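Side-chain contact in multi-copper Oxidase CueO (Ochrobactrum, PDB 6EVG), which is a laccase-like multicopper oxidase with activity towards lignin model compounds and lignosulfonate, probably coupling their oxidation to the reduction of dioxygen: residues W129-L134 with H489-E494. Sequence-based numbering, arbitrary orientation.
With CU (copper (II) ion), chain B.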
loop_
_atom_site.group_PDB
_atom_site.type_symbol
_atom_site.label_atom_id
_atom_site.label_comp_id
_atom_site.label_asym_id
_atom_site.label_seq_id
_atom_site.Cartn_x
_atom_site.Cartn_y
_atom_site.Cartn_z
ATOM N N TRP A 129 -0.968 -1.069 6.297
ATOM C CA TRP A 129 -0.220 -2.289 5.999
ATOM C C TRP A 129 1.223 -2.123 6.430
ATOM O O TRP A 129 1.612 -1.083 6.945
ATOM C CB TRP A 129 -0.376 -2.731 4.541
ATOM C CG TRP A 129 0.279 -1.851 3.525
ATOM C CD1 TRP A 129 0.068 -0.534 3.256
ATOM C CD2 TRP A 129 1.188 -2.315 2.520
ATOM N NE1 TRP A 129 0.809 -0.154 2.155
ATOM C CE2 TRP A 129 1.523 -1.237 1.704
ATOM C CE3 TRP A 129 1.771 -3.563 2.247
ATOM C CZ2 TRP A 129 2.386 -1.374 0.601
ATOM C CZ3 TRP A 129 2.615 -3.714 1.186
ATOM C CH2 TRP A 129 2.916 -2.606 0.344
ATOM N N PHE A 130 2.029 -3.165 6.208
ATOM C CA PHE A 130 3.438 -3.089 6.581
ATOM C C PHE A 130 4.245 -4.003 5.723
ATOM O O PHE A 130 3.750 -5.042 5.236
ATOM C CB PHE A 130 3.647 -3.356 8.104
ATOM C CG PHE A 130 3.000 -4.566 8.647
ATOM C CD1 PHE A 130 3.655 -5.783 8.723
ATOM C CD2 PHE A 130 1.718 -4.520 9.197
ATOM C CE1 PHE A 130 3.055 -6.898 9.306
ATOM C CE2 PHE A 130 1.096 -5.652 9.751
ATOM C CZ PHE A 130 1.778 -6.812 9.803
ATOM N N HIS A 131 5.513 -3.641 5.519
ATOM C CA HIS A 131 6.352 -4.315 4.525
ATOM C C HIS A 131 7.772 -3.782 4.703
ATOM O O HIS A 131 7.970 -2.757 5.350
ATOM C CB HIS A 131 5.822 -4.013 3.119
ATOM C CG HIS A 131 5.763 -2.548 2.826
ATOM N ND1 HIS A 131 6.873 -1.811 2.452
ATOM C CD2 HIS A 131 4.767 -1.664 2.966
ATOM C CE1 HIS A 131 6.497 -0.543 2.314
ATOM N NE2 HIS A 131 5.209 -0.433 2.582
ATOM N N PRO A 132 8.751 -4.436 4.092
ATOM C CA PRO A 132 10.158 -3.960 4.261
ATOM C C PRO A 132 10.348 -2.620 3.601
ATOM O O PRO A 132 9.693 -2.255 2.614
ATOM C CB PRO A 132 10.990 -5.024 3.553
ATOM C CG PRO A 132 10.109 -6.260 3.591
ATOM C CD PRO A 132 8.737 -5.706 3.388
ATOM N N HIS A 133 11.300 -1.867 4.122
ATOM C CA HIS A 133 11.702 -0.595 3.535
ATOM C C HIS A 133 13.208 -0.504 3.759
ATOM O O HIS A 133 13.689 -0.298 4.880
ATOM C CB HIS A 133 10.960 0.603 4.134
ATOM C CG HIS A 133 11.269 1.859 3.389
ATOM N ND1 HIS A 133 10.829 2.071 2.098
ATOM C CD2 HIS A 133 12.035 2.919 3.714
ATOM C CE1 HIS A 133 11.316 3.230 1.680
ATOM N NE2 HIS A 133 12.071 3.760 2.640
ATOM N N LEU A 134 13.955 -0.683 2.676
ATOM C CA LEU A 134 15.379 -0.868 2.726
ATOM C C LEU A 134 16.068 0.040 1.702
ATOM O O LEU A 134 15.433 0.608 0.812
ATOM C CB LEU A 134 15.711 -2.347 2.448
ATOM C CG LEU A 134 15.146 -3.324 3.486
ATOM C CD1 LEU A 134 15.234 -4.739 2.963
ATOM C CD2 LEU A 134 15.857 -3.187 4.811
ATOM N N HIS A 489 9.156 8.959 -1.486
ATOM C CA HIS A 489 9.714 8.200 -2.584
ATOM C C HIS A 489 8.627 7.787 -3.563
ATOM O O HIS A 489 7.450 7.836 -3.259
ATOM C CB HIS A 489 10.488 6.950 -2.061
ATOM C CG HIS A 489 9.678 6.040 -1.192
ATOM N ND1 HIS A 489 9.004 4.955 -1.698
ATOM C CD2 HIS A 489 9.449 6.025 0.138
ATOM C CE1 HIS A 489 8.398 4.324 -0.691
ATOM N NE2 HIS A 489 8.613 4.980 0.430
ATOM N N CYS A 490 9.098 7.251 -4.687
ATOM C CA CYS A 490 8.245 6.501 -5.598
ATOM C C CYS A 490 8.044 5.121 -5.006
ATOM O O CYS A 490 8.974 4.504 -4.489
ATOM C CB CYS A 490 8.860 6.424 -6.967
ATOM S SG CYS A 490 7.805 5.533 -8.127
ATOM N N HIS A 491 6.809 4.607 -5.118
ATOM C CA HIS A 491 6.452 3.275 -4.677
ATOM C C HIS A 491 6.516 2.190 -5.772
ATOM O O HIS A 491 6.126 1.058 -5.496
ATOM C CB HIS A 491 5.096 3.265 -3.917
ATOM C CG HIS A 491 5.047 2.360 -2.727
ATOM N ND1 HIS A 491 5.028 0.996 -2.774
ATOM C CD2 HIS A 491 5.081 2.688 -1.399
ATOM C CE1 HIS A 491 5.054 0.522 -1.500
ATOM N NE2 HIS A 491 5.061 1.535 -0.656
ATOM N N VAL A 492 7.064 2.538 -6.961
ATOM C CA VAL A 492 7.579 1.520 -7.862
ATOM C C VAL A 492 8.905 1.081 -7.257
ATOM O O VAL A 492 9.820 1.867 -7.160
ATOM C CB VAL A 492 7.739 2.059 -9.313
ATOM C CG1 VAL A 492 8.501 1.086 -10.173
ATOM C CG2 VAL A 492 6.380 2.311 -9.905
ATOM N N LEU A 493 8.945 -0.150 -6.779
ATOM C CA LEU A 493 10.043 -0.516 -5.881
ATOM C C LEU A 493 11.386 -0.493 -6.591
ATOM O O LEU A 493 12.429 -0.181 -5.960
ATOM C CB LEU A 493 9.765 -1.865 -5.243
ATOM C CG LEU A 493 8.470 -1.923 -4.430
ATOM C CD1 LEU A 493 8.366 -3.287 -3.759
ATOM C CD2 LEU A 493 8.419 -0.813 -3.397
ATOM N N GLU A 494 11.424 -0.811 -7.883
ATOM C CA GLU A 494 12.657 -0.683 -8.653
ATOM C C GLU A 494 13.168 0.759 -8.664
ATOM O O GLU A 494 14.388 1.010 -8.548
ATOM C CB GLU A 494 12.436 -1.174 -10.076
ATOM C CG GLU A 494 12.260 -2.665 -10.179
ATOM C CD GLU A 494 10.998 -3.219 -9.536
ATOM O OE1 GLU A 494 9.911 -2.620 -9.764
ATOM O OE2 GLU A 494 11.100 -4.265 -8.857
HETATM CU CU CU B . 8.649 5.704 -10.103
#
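His491 meets two residues of the facing strand end at once, illustrating how imidazoles from remote parts of a chain can converge in a buried interior. Its NE2 lies 3.8 Å from NE2 of His131, which sits at the edge of the His491 ring and in its plane, while the two ring planes are turned 77° apart. The neighbouring CE1 of His491 comes up to the edge of the Trp129 indole, near the indole plane, 3.9 Å from CZ2. CD2 of His131 lies over one face of that indole, offset toward its rim.

The second cluster pairs His133 with His489. CE1 of His133 stands over a face of the His489 imidazole, 3.5 Å from NE2; the planes are 30° from parallel, but the rings are slid so far apart that they barely overlap. With CG anti to the backbone N (chi1 -173°), His133 carries its ring across to this partner.

Two of the four imidazoles are held through ND1. That of His489 donates an almost straight bond to the Cys490 carbonyl oxygen, 2.8 Å away and nearly in the ring plane, which sets the ring's rotation and directs NE2 inward, where it is hydrogen-bonded to His439. Less straight and tilted from the ring plane, the bond from ND1 of His131 to O of Pro132 is 2.9 Å long, and His131 NE2 pairs with His93.

Between the two inward-turned histidines of 489-491, Cys490 faces the other way and binds copper through SG at 2.2 Å, a site completed by His434 and His495. This His-Cys-His sequence is the hallmark of multicopper oxidases: in relatives the corresponding histidines bind the trinuclear copper cluster, and these are probably its equivalents, though here no copper is seen between them, with the tripeptide probably carrying electrons from the type 1 copper.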